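Putative uncharacterized protein PH1780 (Pyrococcus horikoshii, PDB 2YZQ) is of unknown cellular function but binds S-adenosylmethionine through a pair of its CBS domains, consistent with a role in sensing adenosyl ligands. Local coordinates at residues Tyr132-Pro144 with Leu154-Glu166. Numbering follows the deposited sequence.
Sequences YQRYVSIVWEGTP and LSNSMALPVVDSE
The carbonyl O of V163 takes the N-H of E141 at 2.9 Å, and the CA of W140 adds a weaker CH...O contact to the same oxygen. This is the parallel pairing of strands 139-140 and 159-163, the two strands of a beta-alpha-beta unit joined through helix 145-153 in a CBS domain. Two further rungs continue it: V139 N gives to P161 O, and V139 O receives V163 N at 3.0 Å. On one face of the sheet V139 and V162 lie side by side, CG1 of V139 against CG2 of V162 at 3.9 Å, with L160 CD1 beside them. I138 has CG1 between its backbone N and carbonyl carbon (chi1 66°), which carries CD1 across V163 at about a right angle.

Before the strands pair, around S137 and S155, water links the two segments. One molecule donates to S137 O and A159 O and accepts from S155 OG at 2.8 Å; the same hydroxyl takes the N-H of S157, making an ST turn. With alanine in place of S155, the S157 N-H would probably lose this acceptor and the water its donor, and the bridge from S155 to S137 would be gone. M158, just after this turn, touches the bound S-adenosylmethionine, which places the turn at the edge of the ligand pocket.

At the far end W140 has CG anti to the backbone N (chi1 174°), which lays the indole along V163-S165, and CD1 meets V163 O at the ring edge, 3.1 Å away. G142 N sits over one face of the indole. A single water, in the plane of that ring, accepts from W140 NE1 and S165 N and donates to E141 OE2 at 2.7 Å.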
ATOM      1  N   TYR A 132      -0.235   6.644 -12.936  1.00 13.75           N
ATOM      2  CA  TYR A 132      -0.527   5.225 -12.834  1.00 13.20           C
ATOM      3  C   TYR A 132       0.493   4.348 -13.549  1.00 13.76           C
ATOM      4  O   TYR A 132       1.121   4.762 -14.527  1.00 13.49           O
ATOM      5  CB  TYR A 132      -1.958   4.936 -13.327  1.00 11.54           C
ATOM      6  CG  TYR A 132      -2.168   4.961 -14.824  1.00 10.54           C
ATOM      7  CD1 TYR A 132      -1.867   3.847 -15.607  1.00 11.92           C
ATOM      8  CD2 TYR A 132      -2.696   6.087 -15.453  1.00 13.09           C
ATOM      9  CE1 TYR A 132      -2.093   3.851 -16.986  1.00 12.55           C
ATOM     10  CE2 TYR A 132      -2.924   6.104 -16.830  1.00 13.01           C
ATOM     11  CZ  TYR A 132      -2.621   4.983 -17.587  1.00 13.40           C
ATOM     12  OH  TYR A 132      -2.841   4.995 -18.947  1.00 14.90           O
ATOM     13  N   GLN A 133       0.681   3.143 -13.021  1.00 13.02           N
ATOM     14  CA  GLN A 133       1.619   2.187 -13.596  1.00 13.00           C
ATOM     15  C   GLN A 133       1.078   1.602 -14.890  1.00 13.44           C
ATOM     16  O   GLN A 133      -0.067   1.155 -14.954  1.00 13.04           O
ATOM     17  CB  GLN A 133       1.886   1.035 -12.627  1.00 15.21           C
ATOM     18  CG  GLN A 133       2.658   1.409 -11.380  1.00 17.36           C
ATOM     19  CD  GLN A 133       4.039   1.937 -11.695  1.00 18.73           C
ATOM     20  OE1 GLN A 133       4.768   1.359 -12.499  1.00 20.79           O
ATOM     21  NE2 GLN A 133       4.409   3.039 -11.054  1.00 22.76           N
ATOM     22  N   ARG A 134       1.911   1.616 -15.922  1.00 12.63           N
ATOM     23  CA  ARG A 134       1.534   1.056 -17.212  1.00 13.83           C
ATOM     24  C   ARG A 134       1.884  -0.427 -17.229  1.00 14.16           C
ATOM     25  O   ARG A 134       1.442  -1.175 -18.103  1.00 16.72           O
ATOM     26  CB  ARG A 134       2.285   1.762 -18.342  1.00 13.78           C
ATOM     27  CG  ARG A 134       1.570   2.963 -18.925  1.00 15.36           C
ATOM     28  CD  ARG A 134       1.426   4.111 -17.937  1.00 15.40           C
ATOM     29  NE  ARG A 134       0.846   5.270 -18.610  1.00 13.74           N
ATOM     30  CZ  ARG A 134       0.475   6.393 -18.008  1.00 15.81           C
ATOM     31  NH1 ARG A 134       0.615   6.529 -16.696  1.00 13.73           N
ATOM     32  NH2 ARG A 134      -0.041   7.382 -18.727  1.00 16.23           N
ATOM     33  N   TYR A 135       2.689  -0.840 -16.261  1.00 13.05           N
ATOM     34  CA  TYR A 135       3.113  -2.227 -16.157  1.00 15.46           C
ATOM     35  C   TYR A 135       2.408  -2.847 -14.967  1.00 16.29           C
ATOM     36  O   TYR A 135       2.525  -2.358 -13.840  1.00 16.31           O
ATOM     37  CB  TYR A 135       4.630  -2.285 -15.983  1.00 17.28           C
ATOM     38  CG  TYR A 135       5.370  -1.528 -17.066  1.00 20.65           C
ATOM     39  CD1 TYR A 135       5.224  -1.879 -18.409  1.00 21.57           C
ATOM     40  CD2 TYR A 135       6.209  -0.460 -16.750  1.00 21.02           C
ATOM     41  CE1 TYR A 135       5.895  -1.184 -19.413  1.00 24.07           C
ATOM     42  CE2 TYR A 135       6.888   0.242 -17.750  1.00 23.48           C
ATOM     43  CZ  TYR A 135       6.725  -0.129 -19.077  1.00 25.45           C
ATOM     44  OH  TYR A 135       7.405   0.543 -20.071  1.00 28.20           O
ATOM     45  N   VAL A 136       1.680  -3.928 -15.220  1.00 14.17           N
ATOM     46  CA  VAL A 136       0.924  -4.583 -14.164  1.00 13.91           C
ATOM     47  C   VAL A 136       0.949  -6.104 -14.247  1.00 13.96           C
ATOM     48  O   VAL A 136       0.779  -6.678 -15.324  1.00 13.74           O
ATOM     49  CB  VAL A 136      -0.542  -4.114 -14.203  1.00 16.42           C
ATOM     50  CG1 VAL A 136      -1.129  -4.379 -15.572  1.00 21.60           C
ATOM     51  CG2 VAL A 136      -1.351  -4.813 -13.126  1.00 15.60           C
ATOM     52  N   SER A 137       1.165  -6.746 -13.102  1.00 13.86           N
ATOM     53  CA  SER A 137       1.171  -8.204 -13.025  1.00 12.06           C
ATOM     54  C   SER A 137      -0.285  -8.647 -12.928  1.00 11.81           C
ATOM     55  O   SER A 137      -1.031  -8.141 -12.093  1.00 11.37           O
ATOM     56  CB  SER A 137       1.924  -8.673 -11.781  1.00 13.19           C
ATOM     57  OG  SER A 137       3.301  -8.350 -11.885  1.00 16.82           O
ATOM     58  N   ILE A 138      -0.684  -9.587 -13.780  1.00 11.19           N
ATOM     59  CA  ILE A 138      -2.063 -10.067 -13.775  1.00 11.19           C
ATOM     60  C   ILE A 138      -2.078 -11.584 -13.768  1.00 11.01           C
ATOM     61  O   ILE A 138      -1.041 -12.219 -13.855  1.00 13.43           O
ATOM     62  CB  ILE A 138      -2.830  -9.565 -15.020  1.00 10.50           C
ATOM     63  CG1 ILE A 138      -2.250 -10.192 -16.295  1.00 10.58           C
ATOM     64  CG2 ILE A 138      -2.739  -8.050 -15.102  1.00 11.85           C
ATOM     65  CD1 ILE A 138      -2.994  -9.796 -17.576  1.00  9.86           C
ATOM     66  N   VAL A 139      -3.257 -12.175 -13.656  1.00 10.66           N
ATOM     67  CA  VAL A 139      -3.322 -13.628 -13.658  1.00 10.75           C
ATOM     68  C   VAL A 139      -4.626 -14.087 -14.282  1.00 11.28           C
ATOM     69  O   VAL A 139      -5.660 -13.478 -14.062  1.00 12.93           O
ATOM     70  CB  VAL A 139      -3.204 -14.202 -12.213  1.00 11.38           C
ATOM     71  CG1 VAL A 139      -4.422 -13.815 -11.383  1.00 10.88           C
ATOM     72  CG2 VAL A 139      -3.042 -15.706 -12.266  1.00 13.27           C
ATOM     73  N   TRP A 140      -4.559 -15.144 -15.088  1.00 11.92           N
ATOM     74  CA  TRP A 140      -5.760 -15.690 -15.711  1.00 13.81           C
ATOM     75  C   TRP A 140      -6.571 -16.406 -14.629  1.00 12.99           C
ATOM     76  O   TRP A 140      -6.010 -17.094 -13.775  1.00 14.35           O
ATOM     77  CB  TRP A 140      -5.377 -16.665 -16.823  1.00 16.70           C
ATOM     78  CG  TRP A 140      -6.552 -17.383 -17.416  1.00 17.16           C
ATOM     79  CD1 TRP A 140      -7.728 -16.833 -17.839  1.00 17.39           C
ATOM     80  CD2 TRP A 140      -6.655 -18.787 -17.661  1.00 18.81           C
ATOM     81  NE1 TRP A 140      -8.561 -17.811 -18.333  1.00 18.13           N
ATOM     82  CE2 TRP A 140      -7.925 -19.021 -18.234  1.00 18.00           C
ATOM     83  CE3 TRP A 140      -5.796 -19.872 -17.452  1.00 19.24           C
ATOM     84  CZ2 TRP A 140      -8.357 -20.300 -18.601  1.00 20.50           C
ATOM     85  CZ3 TRP A 140      -6.226 -21.139 -17.818  1.00 20.07           C
ATOM     86  CH2 TRP A 140      -7.494 -21.343 -18.385  1.00 19.53           C
ATOM     87  N   GLU A 141      -7.889 -16.245 -14.667  1.00 12.43           N
ATOM     88  CA  GLU A 141      -8.757 -16.850 -13.661  1.00 13.78           C
ATOM     89  C   GLU A 141      -8.623 -18.368 -13.546  1.00 14.54           C
ATOM     90  O   GLU A 141      -8.963 -18.946 -12.514  1.00 14.26           O
ATOM     91  CB  GLU A 141     -10.218 -16.468 -13.929  1.00 15.05           C
ATOM     92  CG  GLU A 141     -10.817 -17.091 -15.181  1.00 15.35           C
ATOM     93  CD  GLU A 141     -12.188 -16.532 -15.505  1.00 16.81           C
ATOM     94  OE1 GLU A 141     -12.965 -16.258 -14.559  1.00 17.47           O
ATOM     95  OE2 GLU A 141     -12.499 -16.378 -16.704  1.00 17.68           O
ATOM     96  N   GLY A 142      -8.127 -19.014 -14.596  1.00 13.56           N
ATOM     97  CA  GLY A 142      -7.972 -20.457 -14.550  1.00 14.75           C
ATOM     98  C   GLY A 142      -6.660 -20.926 -13.946  1.00 15.70           C
ATOM     99  O   GLY A 142      -6.418 -22.128 -13.845  1.00 15.81           O
ATOM    100  N   THR A 143      -5.819 -19.985 -13.525  1.00 15.18           N
ATOM    101  CA  THR A 143      -4.519 -20.314 -12.953  1.00 15.32           C
ATOM    102  C   THR A 143      -4.594 -20.967 -11.573  1.00 13.86           C
ATOM    103  O   THR A 143      -5.269 -20.469 -10.677  1.00 14.53           O
ATOM    104  CB  THR A 143      -3.635 -19.049 -12.831  1.00 15.57           C
ATOM    105  OG1 THR A 143      -3.518 -18.421 -14.115  1.00 14.71           O
ATOM    106  CG2 THR A 143      -2.242 -19.405 -12.316  1.00 15.26           C
ATOM    107  N   PRO A 144      -3.909 -22.111 -11.394  1.00 15.21           N
ATOM    108  CA  PRO A 144      -3.907 -22.802 -10.103  1.00 15.22           C
ATOM    109  C   PRO A 144      -3.378 -21.840  -9.041  1.00 15.14           C
ATOM    110  O   PRO A 144      -2.458 -21.058  -9.298  1.00 14.36           O
ATOM    111  CB  PRO A 144      -2.970 -23.974 -10.347  1.00 13.19           C
ATOM    112  CG  PRO A 144      -3.250 -24.314 -11.777  1.00 16.29           C
ATOM    113  CD  PRO A 144      -3.281 -22.945 -12.434  1.00 14.85           C
ATOM    114  N   LEU A 154       5.782 -11.961  -6.699  1.00 12.75           N
ATOM    115  CA  LEU A 154       6.651 -11.213  -7.610  1.00 12.84           C
ATOM    116  C   LEU A 154       6.024  -9.936  -8.168  1.00 12.84           C
ATOM    117  O   LEU A 154       6.526  -9.358  -9.133  1.00 14.50           O
ATOM    118  CB  LEU A 154       7.080 -12.121  -8.766  1.00 11.90           C
ATOM    119  CG  LEU A 154       7.943 -13.313  -8.339  1.00 11.93           C
ATOM    120  CD1 LEU A 154       8.058 -14.314  -9.473  1.00 13.40           C
ATOM    121  CD2 LEU A 154       9.314 -12.808  -7.912  1.00 15.93           C
ATOM    122  N   SER A 155       4.933  -9.488  -7.558  1.00 13.08           N
ATOM    123  CA  SER A 155       4.263  -8.277  -8.015  1.00 11.78           C
ATOM    124  C   SER A 155       4.601  -7.084  -7.130  1.00 11.33           C
ATOM    125  O   SER A 155       4.853  -7.249  -5.936  1.00 12.56           O
ATOM    126  CB  SER A 155       2.745  -8.481  -8.008  1.00 11.64           C
ATOM    127  OG  SER A 155       2.081  -7.278  -8.368  1.00 13.51           O
ATOM    128  N   ASN A 156       4.607  -5.883  -7.707  1.00 11.70           N
ATOM    129  CA  ASN A 156       4.881  -4.693  -6.914  1.00 14.56           C
ATOM    130  C   ASN A 156       3.570  -4.157  -6.348  1.00 13.84           C
ATOM    131  O   ASN A 156       3.523  -3.081  -5.749  1.00 14.81           O
ATOM    132  CB  ASN A 156       5.611  -3.610  -7.738  1.00 15.32           C
ATOM    133  CG  ASN A 156       4.839  -3.165  -8.967  1.00 18.00           C
ATOM    134  OD1 ASN A 156       3.621  -3.023  -8.939  1.00 15.30           O
ATOM    135  ND2 ASN A 156       5.562  -2.920 -10.054  1.00 23.77           N
ATOM    136  N   SER A 157       2.500  -4.931  -6.534  1.00 11.80           N
ATOM    137  CA  SER A 157       1.189  -4.563  -6.020  1.00 11.42           C
ATOM    138  C   SER A 157       0.704  -5.604  -5.022  1.00 11.39           C
ATOM    139  O   SER A 157       1.116  -6.766  -5.059  1.00 11.97           O
ATOM    140  CB  SER A 157       0.168  -4.456  -7.155  1.00 11.20           C
ATOM    141  OG  SER A 157      -1.114  -4.117  -6.645  1.00 11.89           O
ATOM    142  N   MET A 158      -0.174  -5.178  -4.125  1.00 11.46           N
ATOM    143  CA  MET A 158      -0.726  -6.081  -3.131  1.00 12.25           C
ATOM    144  C   MET A 158      -1.788  -6.981  -3.750  1.00 12.21           C
ATOM    145  O   MET A 158      -2.203  -7.962  -3.136  1.00 12.53           O
ATOM    146  CB  MET A 158      -1.339  -5.282  -1.984  1.00 14.87           C
ATOM    147  CG  MET A 158      -0.322  -4.479  -1.201  1.00 19.75           C
ATOM    148  SD  MET A 158      -1.097  -3.681   0.203  1.00 29.06           S
ATOM    149  CE  MET A 158      -1.407  -5.089   1.238  1.00 26.39           C
ATOM    150  N   ALA A 159      -2.217  -6.660  -4.966  1.00 12.09           N
ATOM    151  CA  ALA A 159      -3.243  -7.462  -5.623  1.00 11.23           C
ATOM    152  C   ALA A 159      -2.968  -7.732  -7.090  1.00 11.51           C
ATOM    153  O   ALA A 159      -2.266  -6.969  -7.756  1.00 11.71           O
ATOM    154  CB  ALA A 159      -4.598  -6.784  -5.488  1.00 10.39           C
ATOM    155  N   LEU A 160      -3.543  -8.823  -7.580  1.00 10.38           N
ATOM    156  CA  LEU A 160      -3.419  -9.212  -8.974  1.00  9.94           C
ATOM    157  C   LEU A 160      -4.756  -9.082  -9.689  1.00 11.36           C
ATOM    158  O   LEU A 160      -5.730  -9.729  -9.302  1.00 11.30           O
ATOM    159  CB  LEU A 160      -2.991 -10.676  -9.107  1.00 10.52           C
ATOM    160  CG  LEU A 160      -1.619 -11.143  -8.639  1.00 10.05           C
ATOM    161  CD1 LEU A 160      -1.554 -12.666  -8.658  1.00 11.28           C
ATOM    162  CD2 LEU A 160      -0.563 -10.550  -9.555  1.00 14.53           C
ATOM    163  N   PRO A 161      -4.837  -8.223 -10.712  1.00 11.56           N
ATOM    164  CA  PRO A 161      -6.114  -8.119 -11.422  1.00  9.84           C
ATOM    165  C   PRO A 161      -6.247  -9.484 -12.106  1.00 11.08           C
ATOM    166  O   PRO A 161      -5.242 -10.061 -12.528  1.00 11.24           O
ATOM    167  CB  PRO A 161      -5.856  -7.010 -12.444  1.00 10.58           C
ATOM    168  CG  PRO A 161      -4.858  -6.132 -11.747  1.00 11.56           C
ATOM    169  CD  PRO A 161      -3.918  -7.139 -11.113  1.00 11.92           C
ATOM    170  N   VAL A 162      -7.464 -10.004 -12.209  1.00 10.12           N
ATOM    171  CA  VAL A 162      -7.679 -11.304 -12.840  1.00  9.82           C
ATOM    172  C   VAL A 162      -8.386 -11.122 -14.178  1.00 10.50           C
ATOM    173  O   VAL A 162      -9.316 -10.329 -14.288  1.00 12.20           O
ATOM    174  CB  VAL A 162      -8.538 -12.219 -11.935  1.00 10.09           C
ATOM    175  CG1 VAL A 162      -8.698 -13.580 -12.577  1.00 10.39           C
ATOM    176  CG2 VAL A 162      -7.892 -12.352 -10.563  1.00 11.49           C
ATOM    177  N   VAL A 163      -7.943 -11.860 -15.189  1.00  9.77           N
ATOM    178  CA  VAL A 163      -8.541 -11.748 -16.515  1.00 11.30           C
ATOM    179  C   VAL A 163      -9.072 -13.077 -17.028  1.00 10.99           C
ATOM    180  O   VAL A 163      -8.698 -14.139 -16.530  1.00 11.99           O
ATOM    181  CB  VAL A 163      -7.509 -11.205 -17.536  1.00 10.32           C
ATOM    182  CG1 VAL A 163      -7.032  -9.824 -17.103  1.00 10.64           C
ATOM    183  CG2 VAL A 163      -6.329 -12.164 -17.646  1.00 11.38           C
ATOM    184  N   ASP A 164      -9.968 -13.017 -18.010  1.00 11.55           N
ATOM    185  CA  ASP A 164     -10.488 -14.246 -18.587  1.00 12.62           C
ATOM    186  C   ASP A 164      -9.533 -14.717 -19.682  1.00 13.92           C
ATOM    187  O   ASP A 164      -8.462 -14.136 -19.881  1.00 13.15           O
ATOM    188  CB  ASP A 164     -11.916 -14.061 -19.131  1.00 13.63           C
ATOM    189  CG  ASP A 164     -12.015 -13.027 -20.241  1.00 13.48           C
ATOM    190  OD1 ASP A 164     -10.992 -12.668 -20.857  1.00 13.01           O
ATOM    191  OD2 ASP A 164     -13.154 -12.582 -20.514  1.00 16.80           O
ATOM    192  N   SER A 165      -9.917 -15.774 -20.391  1.00 14.65           N
ATOM    193  CA  SER A 165      -9.065 -16.339 -21.430  1.00 15.29           C
ATOM    194  C   SER A 165      -8.757 -15.385 -22.582  1.00 15.88           C
ATOM    195  O   SER A 165      -7.832 -15.629 -23.352  1.00 16.28           O
ATOM    196  CB  SER A 165      -9.697 -17.622 -21.974  1.00 16.88           C
ATOM    197  OG  SER A 165     -10.935 -17.347 -22.605  1.00 19.87           O
ATOM    198  N   GLU A 166      -9.525 -14.304 -22.693  1.00 16.83           N
ATOM    199  CA  GLU A 166      -9.320 -13.331 -23.761  1.00 17.46           C
ATOM    200  C   GLU A 166      -8.649 -12.041 -23.292  1.00 17.38           C
ATOM    201  O   GLU A 166      -8.478 -11.103 -24.071  1.00 17.83           O
ATOM    202  CB  GLU A 166     -10.651 -13.002 -24.438  1.00 21.32           C
ATOM    203  CG  GLU A 166     -11.201 -14.139 -25.282  1.00 28.04           C
ATOM    204  CD  GLU A 166     -12.387 -13.711 -26.117  1.00 32.51           C
ATOM    205  OE1 GLU A 166     -13.440 -13.388 -25.531  1.00 34.39           O
ATOM    206  OE2 GLU A 166     -12.262 -13.690 -27.360  1.00 37.21           O
TER
HETATM  207  O   HOH W   1       4.982  -1.501 -12.485  1.00 25.91           O
HETATM  208  O   HOH W   2       1.951  -2.327 -10.984  1.00 17.66           O
HETATM  209  O   HOH W   3       1.481  -5.125 -10.739  1.00 12.35           O
HETATM  210  O   HOH W   4      -0.383  -6.917  -9.635  1.00 14.27           O
HETATM  211  O   HOH W   5       4.262  -5.869 -10.755  1.00 15.88           O
HETATM  212  O   HOH W   6     -11.345 -17.577 -18.839  1.00 19.31           O